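Side-chain contacts in mRNA export factor (Human herpesvirus 1, PDB 4YXP), which regulates viral gene expression as a homodimer, contributing to shutoff of host protein synthesis, inhibiting cellular splicing and mediating nuclear export of intronless viral mRNAs: residues D41-Q46 and A96-A101; H81-Y86 and I130-P135; R87-N92 and L123-M128. All blocks are in the same frame, centred on the assembly; numbering follows the deposited sequence.

Contact 1: D41-Q46 and A96-A101; sequences DPFGGQ and ASTAKA
One face of the Phe43 ring is taken by the methyl of Thr98: CG2 of Thr98 stands 3.6 Å above the plane, displaced toward the CD1-CE1 rim, and makes a CH-pi contact. Ala99 adds its methyl at the far end of the ring, with CZ of Phe43 4.3 Å from CB of Ala99. His265 of the second subunit meets the same ring edge-to-face. Thr98 sorts its two branches between apolar and polar surroundings. Its CG2 lies anti to the backbone N (chi1 -61° for OG1), which turns the methyl onto the ring and leaves OG1 beside the N, where it bonds back to the carbonyl of Arg94 one turn earlier. Two waters continue from this hydroxyl to the loop. Water 1 lies 3.1 Å from OG1 of Thr98 and donates to O of Pro42 at 2.7 Å, while water 2 lies 2.8 Å from OG1 of Thr98 and donates to O of Gln46. Two overlapping turns, type I from Asp41 to Gly44 and type I' from Phe43 to Gln46, curl the loop. The loop between helices 25-38 and 56-59 thereby lies against helix 93-109, and the second subunit closes over the join, with Arg249 of that subunit bonded to O of Pro42 and its Leu253 packed on Pro42 and Thr98, as befits an intertwined dimer.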
loop_
_atom_site.group_PDB
_atom_site.type_symbol
_atom_site.label_atom_id
_atom_site.label_comp_id
_atom_site.label_asym_id
_atom_site.label_seq_id
_atom_site.Cartn_x
_atom_site.Cartn_y
_atom_site.Cartn_z
ATOM N N ASP B 41 11.209 -7.277 -21.976
ATOM C CA ASP B 41 10.430 -6.966 -23.168
ATOM C C ASP B 41 8.969 -7.328 -22.926
ATOM O O ASP B 41 8.433 -8.228 -23.568
ATOM C CB ASP B 41 10.981 -7.723 -24.377
ATOM C CG ASP B 41 10.310 -7.320 -25.680
ATOM O OD1 ASP B 41 9.623 -6.276 -25.709
ATOM O OD2 ASP B 41 10.483 -8.047 -26.679
ATOM N N PRO B 42 8.319 -6.621 -21.992
ATOM C CA PRO B 42 6.976 -6.987 -21.528
ATOM C C PRO B 42 5.908 -6.933 -22.616
ATOM O O PRO B 42 4.943 -7.690 -22.550
ATOM C CB PRO B 42 6.689 -5.954 -20.433
ATOM C CG PRO B 42 7.577 -4.806 -20.738
ATOM C CD PRO B 42 8.807 -5.384 -21.359
ATOM N N PHE B 43 6.073 -6.059 -23.601
ATOM C CA PHE B 43 5.102 -5.975 -24.687
ATOM C C PHE B 43 5.321 -7.105 -25.683
ATOM O O PHE B 43 4.487 -7.343 -26.554
ATOM C CB PHE B 43 5.182 -4.613 -25.379
ATOM C CG PHE B 43 4.576 -3.500 -24.576
ATOM C CD1 PHE B 43 3.210 -3.268 -24.614
ATOM C CD2 PHE B 43 5.363 -2.693 -23.779
ATOM C CE1 PHE B 43 2.643 -2.251 -23.875
ATOM C CE2 PHE B 43 4.800 -1.666 -23.034
ATOM C CZ PHE B 43 3.439 -1.448 -23.082
ATOM N N GLY B 44 6.450 -7.794 -25.542
ATOM C CA GLY B 44 6.733 -9.007 -26.288
ATOM C C GLY B 44 6.255 -9.041 -27.724
ATOM O O GLY B 44 5.493 -9.930 -28.106
ATOM N N GLY B 45 6.695 -8.074 -28.520
ATOM C CA GLY B 45 6.416 -8.081 -29.945
ATOM C C GLY B 45 5.215 -7.262 -30.382
ATOM O O GLY B 45 5.028 -7.032 -31.578
ATOM N N GLN B 46 4.397 -6.822 -29.430
ATOM C CA GLN B 46 3.212 -6.031 -29.759
ATOM C C GLN B 46 3.120 -4.764 -28.914
ATOM O O GLN B 46 2.230 -4.632 -28.073
ATOM C CB GLN B 46 1.942 -6.866 -29.584
ATOM C CG GLN B 46 1.829 -8.026 -30.560
ATOM C CD GLN B 46 0.389 -8.408 -30.855
ATOM O OE1 GLN B 46 -0.500 -7.556 -30.883
ATOM N NE2 GLN B 46 0.154 -9.694 -31.077
ATOM N N ALA B 96 -2.784 -2.590 -24.737
ATOM C CA ALA B 96 -3.431 -1.885 -23.634
ATOM C C ALA B 96 -3.526 -2.752 -22.382
ATOM O O ALA B 96 -3.360 -2.254 -21.271
ATOM C CB ALA B 96 -4.819 -1.414 -24.047
ATOM N N SER B 97 -3.801 -4.042 -22.558
ATOM C CA SER B 97 -3.906 -4.953 -21.421
ATOM C C SER B 97 -2.539 -5.113 -20.760
ATOM O O SER B 97 -2.426 -5.123 -19.532
ATOM C CB SER B 97 -4.453 -6.317 -21.856
ATOM O OG SER B 97 -3.472 -7.075 -22.542
ATOM N N THR B 98 -1.506 -5.237 -21.586
ATOM C CA THR B 98 -0.128 -5.259 -21.108
ATOM C C THR B 98 0.180 -3.996 -20.303
ATOM O O THR B 98 0.662 -4.072 -19.170
ATOM C CB THR B 98 0.866 -5.387 -22.285
ATOM O OG1 THR B 98 0.631 -6.617 -22.981
ATOM C CG2 THR B 98 2.303 -5.360 -21.798
ATOM N N ALA B 99 -0.109 -2.835 -20.889
ATOM C CA ALA B 99 0.149 -1.554 -20.229
ATOM C C ALA B 99 -0.589 -1.451 -18.897
ATOM O O ALA B 99 -0.038 -0.977 -17.898
ATOM C CB ALA B 99 -0.251 -0.406 -21.138
ATOM N N LYS B 100 -1.840 -1.894 -18.893
ATOM C CA LYS B 100 -2.687 -1.832 -17.710
ATOM C C LYS B 100 -2.106 -2.681 -16.578
ATOM O O LYS B 100 -2.094 -2.262 -15.421
ATOM C CB LYS B 100 -4.104 -2.291 -18.071
ATOM C CG LYS B 100 -5.121 -2.278 -16.941
ATOM C CD LYS B 100 -6.529 -2.474 -17.497
ATOM C CE LYS B 100 -7.364 -3.421 -16.649
ATOM N NZ LYS B 100 -8.792 -3.436 -17.088
ATOM N N ALA B 101 -1.612 -3.869 -16.917
ATOM C CA ALA B 101 -1.019 -4.762 -15.928
ATOM C C ALA B 101 0.218 -4.143 -15.285
ATOM O O ALA B 101 0.416 -4.248 -14.075
ATOM C CB ALA B 101 -0.666 -6.096 -16.566
HETATM O O HOH W 1 2.625 -8.991 -23.112
HETATM O O HOH W 2 1.540 -6.530 -25.651
#

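Contact 2: H81-Y86 and I130-P135; sequences HGPSLY and IHHNLP
Tyr86 reaches across from helix 75-91 and ends at the backbone of Pro135, its OH donating a hydrogen bond of 2.7 Å to O of Pro135. The hydroxyl approaches at a C=O...O angle of 130° and is tilted 18° from the carbonyl plane, while the acceptor itself lies in the plane of the phenol ring, at its edge. CG of Tyr86 is anti to the backbone N (chi1 -179°), a setting that extends the ring away from its helix toward the loop. Leu134 slides along this ring in the opposite direction: CD1 of Leu134 sits over one face in a CH-pi contact, 4.1 Å from the centroid of the Tyr86 ring, and CB of Leu134 comes within 3.9 Å of CE2 of Tyr86. The side chains of Tyr86 and Pro135 cross at about a right angle, with CD of Pro135 3.5 Å from OH of Tyr86.

One turn earlier on the same helix, Pro83 meets His132 in a second CH-pi contact. CG of Pro83 lies over one face of the His132 imidazole, 3.7 Å from its centroid and displaced toward the CD2-NE2 side, and the two side chains again cross at about a right angle. The opposite face of this imidazole carries CD2 of His131, 3.5 Å above its centre, so His132 is held between its own neighbour and the proline. A hydrogen bond between NE2 of His132 and O of Val79 would further restrain the ring's rotation. Pro83 has no amide hydrogen to give to the preceding turn, and helix 75-91 is kinked there. The partner segment runs from the last part of helix 112-132 into the loop that follows; Asn133 takes a positive phi with two backbone bonds into the last turn, the Schellman motif that lets the chain leave the helix toward Leu134 and Pro135.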
loop_
_atom_site.group_PDB
_atom_site.type_symbol
_atom_site.label_atom_id
_atom_site.label_comp_id
_atom_site.label_asym_id
_atom_site.label_seq_id
_atom_site.Cartn_x
_atom_site.Cartn_y
_atom_site.Cartn_z
ATOM N N HIS B 81 -4.196 17.056 -26.696
ATOM C CA HIS B 81 -3.506 15.820 -27.061
ATOM C C HIS B 81 -4.150 14.567 -26.479
ATOM O O HIS B 81 -3.813 13.452 -26.882
ATOM C CB HIS B 81 -2.046 15.891 -26.614
ATOM C CG HIS B 81 -1.225 16.872 -27.382
ATOM N ND1 HIS B 81 0.112 17.087 -27.134
ATOM C CD2 HIS B 81 -1.548 17.705 -28.407
ATOM C CE1 HIS B 81 0.580 18.005 -27.964
ATOM N NE2 HIS B 81 -0.418 18.391 -28.747
ATOM N N GLY B 82 -5.065 14.745 -25.533
ATOM C CA GLY B 82 -5.734 13.623 -24.895
ATOM C C GLY B 82 -6.394 12.644 -25.856
ATOM O O GLY B 82 -6.171 11.436 -25.763
ATOM N N PRO B 83 -7.225 13.152 -26.779
ATOM C CA PRO B 83 -7.918 12.266 -27.722
ATOM C C PRO B 83 -6.981 11.335 -28.495
ATOM O O PRO B 83 -7.362 10.202 -28.789
ATOM C CB PRO B 83 -8.619 13.249 -28.661
ATOM C CG PRO B 83 -8.892 14.431 -27.794
ATOM C CD PRO B 83 -7.688 14.545 -26.901
ATOM N N SER B 84 -5.777 11.802 -28.808
ATOM C CA SER B 84 -4.805 10.995 -29.540
ATOM C C SER B 84 -4.389 9.761 -28.739
ATOM O O SER B 84 -4.382 8.643 -29.255
ATOM C CB SER B 84 -3.570 11.831 -29.882
ATOM O OG SER B 84 -2.564 11.035 -30.483
ATOM N N LEU B 85 -4.035 9.970 -27.477
ATOM C CA LEU B 85 -3.615 8.866 -26.623
ATOM C C LEU B 85 -4.783 7.907 -26.420
ATOM O O LEU B 85 -4.612 6.684 -26.431
ATOM C CB LEU B 85 -3.102 9.391 -25.280
ATOM C CG LEU B 85 -2.581 8.343 -24.290
ATOM C CD1 LEU B 85 -1.356 7.637 -24.842
ATOM C CD2 LEU B 85 -2.266 8.987 -22.939
ATOM N N TYR B 86 -5.969 8.481 -26.239
ATOM C CA TYR B 86 -7.199 7.716 -26.063
ATOM C C TYR B 86 -7.383 6.771 -27.240
ATOM O O TYR B 86 -7.679 5.590 -27.067
ATOM C CB TYR B 86 -8.389 8.673 -25.938
ATOM C CG TYR B 86 -9.742 8.028 -25.722
ATOM C CD1 TYR B 86 -10.395 7.368 -26.753
ATOM C CD2 TYR B 86 -10.384 8.118 -24.496
ATOM C CE1 TYR B 86 -11.638 6.790 -26.561
ATOM C CE2 TYR B 86 -11.629 7.542 -24.294
ATOM C CZ TYR B 86 -12.250 6.881 -25.329
ATOM O OH TYR B 86 -13.490 6.313 -25.137
ATOM N N ILE B 130 -14.580 13.591 -20.460
ATOM C CA ILE B 130 -15.875 14.234 -20.292
ATOM C C ILE B 130 -15.955 15.496 -21.143
ATOM O O ILE B 130 -16.973 15.757 -21.784
ATOM C CB ILE B 130 -16.135 14.542 -18.800
ATOM C CG1 ILE B 130 -16.355 13.233 -18.039
ATOM C CG2 ILE B 130 -17.335 15.480 -18.627
ATOM C CD1 ILE B 130 -16.486 13.388 -16.538
ATOM N N HIS B 131 -14.882 16.279 -21.142
ATOM C CA HIS B 131 -14.805 17.476 -21.972
ATOM C C HIS B 131 -15.110 17.155 -23.435
ATOM O O HIS B 131 -15.854 17.879 -24.100
ATOM C CB HIS B 131 -13.419 18.115 -21.857
ATOM C CG HIS B 131 -13.184 19.228 -22.832
ATOM N ND1 HIS B 131 -13.395 20.553 -22.514
ATOM C CD2 HIS B 131 -12.756 19.212 -24.116
ATOM C CE1 HIS B 131 -13.111 21.304 -23.563
ATOM N NE2 HIS B 131 -12.719 20.518 -24.548
ATOM N N HIS B 132 -14.534 16.065 -23.927
ATOM C CA HIS B 132 -14.681 15.673 -25.325
ATOM C C HIS B 132 -15.870 14.747 -25.572
ATOM O O HIS B 132 -16.106 14.325 -26.705
ATOM C CB HIS B 132 -13.402 14.991 -25.812
ATOM C CG HIS B 132 -12.263 15.936 -26.030
ATOM N ND1 HIS B 132 -12.274 16.901 -27.013
ATOM C CD2 HIS B 132 -11.075 16.065 -25.390
ATOM C CE1 HIS B 132 -11.143 17.584 -26.972
ATOM N NE2 HIS B 132 -10.399 17.093 -25.995
ATOM N N ASN B 133 -16.611 14.430 -24.516
ATOM C CA ASN B 133 -17.761 13.538 -24.622
ATOM C C ASN B 133 -17.322 12.139 -25.053
ATOM O O ASN B 133 -18.042 11.440 -25.771
ATOM C CB ASN B 133 -18.789 14.095 -25.614
ATOM C CG ASN B 133 -20.209 13.674 -25.281
ATOM O OD1 ASN B 133 -20.565 13.524 -24.111
ATOM N ND2 ASN B 133 -21.027 13.481 -26.311
ATOM N N LEU B 134 -16.135 11.739 -24.616
ATOM C CA LEU B 134 -15.619 10.412 -24.905
ATOM C C LEU B 134 -16.051 9.417 -23.825
ATOM O O LEU B 134 -16.078 9.765 -22.639
ATOM C CB LEU B 134 -14.094 10.440 -25.002
ATOM C CG LEU B 134 -13.519 11.192 -26.203
ATOM C CD1 LEU B 134 -12.025 11.397 -26.030
ATOM C CD2 LEU B 134 -13.814 10.443 -27.491
ATOM N N PRO B 135 -16.398 8.181 -24.228
ATOM C CA PRO B 135 -16.737 7.132 -23.259
ATOM C C PRO B 135 -15.617 6.812 -22.269
ATOM O O PRO B 135 -14.452 6.765 -22.660
ATOM C CB PRO B 135 -17.016 5.914 -24.148
ATOM C CG PRO B 135 -17.438 6.482 -25.446
ATOM C CD PRO B 135 -16.635 7.735 -25.614
#

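Contact 3: R87-N92 and L123-M128; sequences RTFAGN and LAWCKM
Phe89 and Trp125 lean toward one another through different first torsions. In Phe89 CG is anti to the carbonyl carbon (chi1 -73°), whereas in Trp125 it is anti to the backbone N (chi1 180°), stretching the indole outward to span a gap of 12.7 Å between CA of Phe89 and CA of Trp125. A single indole atom, CZ2 of Trp125, makes the touch, 4.0 Å from both CD2 and CE2 of Phe89. With the Phe89 ring and the six-membered ring of Trp125 inclined at 61° and their centroids 5.8 Å apart, the two rings meet obliquely. It is a small apolar junction between buried side chains.

These two aromatics join helix 75-91 to helix 112-132 in the all-helical folded domain of ICP27, with helix 141-144 packing against both through Ile142. The dimer partner also reaches this core: Tyr268 of the second subunit meets Phe89 edge-to-face, and Phe269 of that subunit packs on Trp125. Both residues come from the C-terminal region important for homodimerization.

The indole is steadied from its own helix and from beyond it. CE of Met128 lies 3.3 Å above one face of Trp125, toward the rim, while the indole NE1 is hydrogen-bonded to OD2 of Asp140. This gives the buried N-H a partner and would restrain the ring's rotation. Within segment 87-92, beyond the contact itself, Asn92 ties back onto the end of helix 75-91. Its ND2 donates a nearly straight bond to O of Thr88 at 2.8 Å, approaching on a lone pair in the carbonyl plane, with the acceptor also nearly in the plane of the Asn92 amide.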
loop_
_atom_site.group_PDB
_atom_site.type_symbol
_atom_site.label_atom_id
_atom_site.label_comp_id
_atom_site.label_asym_id
_atom_site.label_seq_id
_atom_site.Cartn_x
_atom_site.Cartn_y
_atom_site.Cartn_z
ATOM N N ARG B 87 -7.195 7.313 -28.440
ATOM C CA ARG B 87 -7.350 6.560 -29.675
ATOM C C ARG B 87 -6.336 5.414 -29.748
ATOM O O ARG B 87 -6.654 4.313 -30.196
ATOM C CB ARG B 87 -7.195 7.509 -30.872
ATOM C CG ARG B 87 -7.882 7.055 -32.139
ATOM C CD ARG B 87 -8.239 8.238 -33.040
ATOM N NE ARG B 87 -7.062 8.970 -33.508
ATOM C CZ ARG B 87 -6.742 10.220 -33.172
ATOM N NH1 ARG B 87 -7.502 10.931 -32.343
ATOM N NH2 ARG B 87 -5.647 10.773 -33.679
ATOM N N THR B 88 -5.117 5.677 -29.291
ATOM C CA THR B 88 -4.063 4.668 -29.264
ATOM C C THR B 88 -4.406 3.527 -28.294
ATOM O O THR B 88 -4.232 2.349 -28.622
ATOM C CB THR B 88 -2.705 5.308 -28.879
ATOM O OG1 THR B 88 -2.302 6.219 -29.912
ATOM C CG2 THR B 88 -1.617 4.252 -28.690
ATOM N N PHE B 89 -4.887 3.875 -27.103
ATOM C CA PHE B 89 -5.345 2.872 -26.144
ATOM C C PHE B 89 -6.431 1.986 -26.746
ATOM O O PHE B 89 -6.326 0.762 -26.732
ATOM C CB PHE B 89 -5.901 3.531 -24.876
ATOM C CG PHE B 89 -4.856 4.131 -23.970
ATOM C CD1 PHE B 89 -3.530 3.732 -24.028
ATOM C CD2 PHE B 89 -5.216 5.094 -23.044
ATOM C CE1 PHE B 89 -2.588 4.288 -23.185
ATOM C CE2 PHE B 89 -4.280 5.653 -22.201
ATOM C CZ PHE B 89 -2.964 5.251 -22.270
ATOM N N ALA B 90 -7.481 2.616 -27.264
ATOM C CA ALA B 90 -8.660 1.897 -27.734
ATOM C C ALA B 90 -8.357 1.042 -28.959
ATOM O O ALA B 90 -8.961 -0.010 -29.156
ATOM C CB ALA B 90 -9.780 2.878 -28.045
ATOM N N GLY B 91 -7.418 1.497 -29.780
ATOM C CA GLY B 91 -7.124 0.839 -31.039
ATOM C C GLY B 91 -6.193 -0.354 -30.924
ATOM O O GLY B 91 -5.988 -1.076 -31.898
ATOM N N ASN B 92 -5.643 -0.570 -29.732
ATOM C CA ASN B 92 -4.638 -1.610 -29.529
ATOM C C ASN B 92 -4.897 -2.377 -28.232
ATOM O O ASN B 92 -4.188 -2.188 -27.241
ATOM C CB ASN B 92 -3.241 -0.988 -29.511
ATOM C CG ASN B 92 -2.903 -0.280 -30.813
ATOM O OD1 ASN B 92 -2.456 -0.905 -31.771
ATOM N ND2 ASN B 92 -3.116 1.031 -30.850
ATOM N N LEU B 123 -8.029 11.391 -12.491
ATOM C CA LEU B 123 -9.188 12.276 -12.523
ATOM C C LEU B 123 -9.095 13.323 -13.636
ATOM O O LEU B 123 -10.111 13.687 -14.231
ATOM C CB LEU B 123 -9.368 12.960 -11.165
ATOM C CG LEU B 123 -9.691 12.036 -9.978
ATOM C CD1 LEU B 123 -10.070 12.853 -8.756
ATOM C CD2 LEU B 123 -10.798 11.040 -10.306
ATOM N N ALA B 124 -7.891 13.806 -13.930
ATOM C CA ALA B 124 -7.733 14.761 -15.026
ATOM C C ALA B 124 -8.012 14.078 -16.364
ATOM O O ALA B 124 -8.586 14.681 -17.275
ATOM C CB ALA B 124 -6.342 15.370 -15.015
ATOM N N TRP B 125 -7.607 12.816 -16.474
ATOM C CA TRP B 125 -7.898 12.011 -17.660
ATOM C C TRP B 125 -9.406 11.867 -17.838
ATOM O O TRP B 125 -9.931 12.040 -18.938
ATOM C CB TRP B 125 -7.233 10.634 -17.547
ATOM C CG TRP B 125 -7.472 9.721 -18.719
ATOM C CD1 TRP B 125 -8.290 8.626 -18.754
ATOM C CD2 TRP B 125 -6.874 9.817 -20.020
ATOM N NE1 TRP B 125 -8.240 8.038 -19.998
ATOM C CE2 TRP B 125 -7.379 8.750 -20.791
ATOM C CE3 TRP B 125 -5.964 10.703 -20.606
ATOM C CZ2 TRP B 125 -7.005 8.548 -22.120
ATOM C CZ3 TRP B 125 -5.594 10.499 -21.927
ATOM C CH2 TRP B 125 -6.114 9.431 -22.666
ATOM N N CYS B 126 -10.102 11.559 -16.747
ATOM C CA CYS B 126 -11.557 11.469 -16.777
ATOM C C CYS B 126 -12.178 12.805 -17.176
ATOM O O CYS B 126 -13.145 12.845 -17.937
ATOM C CB CYS B 126 -12.103 11.027 -15.418
ATOM S SG CYS B 126 -11.816 9.289 -15.047
ATOM N N LYS B 127 -11.625 13.899 -16.661
ATOM C CA LYS B 127 -12.179 15.216 -16.951
ATOM C C LYS B 127 -11.977 15.561 -18.423
ATOM O O LYS B 127 -12.814 16.226 -19.037
ATOM C CB LYS B 127 -11.548 16.296 -16.065
ATOM C CG LYS B 127 -12.288 17.624 -16.167
ATOM C CD LYS B 127 -11.686 18.722 -15.308
ATOM C CE LYS B 127 -12.455 20.025 -15.513
ATOM N NZ LYS B 127 -11.989 21.128 -14.633
ATOM N N MET B 128 -10.866 15.101 -18.987
ATOM C CA MET B 128 -10.581 15.329 -20.399
ATOM C C MET B 128 -11.564 14.546 -21.269
ATOM O O MET B 128 -12.076 15.068 -22.262
ATOM C CB MET B 128 -9.134 14.938 -20.719
ATOM C CG MET B 128 -8.744 15.085 -22.192
ATOM S SD MET B 128 -9.233 13.688 -23.229
ATOM C CE MET B 128 -8.268 12.359 -22.513
#

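How the contacts relate
The three contacts draw on loop 41-46 and on helices 75-91, 93-109 and 112-132, which follow one another along the chain. Contacts 2 and 3 join the same two helices, their centres about 6 Å apart; contact 3 lies between the segments of contact 2 in sequence, and Trp125 and Met128 pack directly on Gly82. Contact 1 is centred about 17 Å from contact 3 and 22 Å from contact 2. It touches contact 3 where Ala96 meets the backbone of Phe89, and its segments alternate with those of both others. All three lie away from the zinc site. The second subunit packs on contacts 1 and 3 but at contact 2 reaches only Leu85, consistent with dimerization involving the first two.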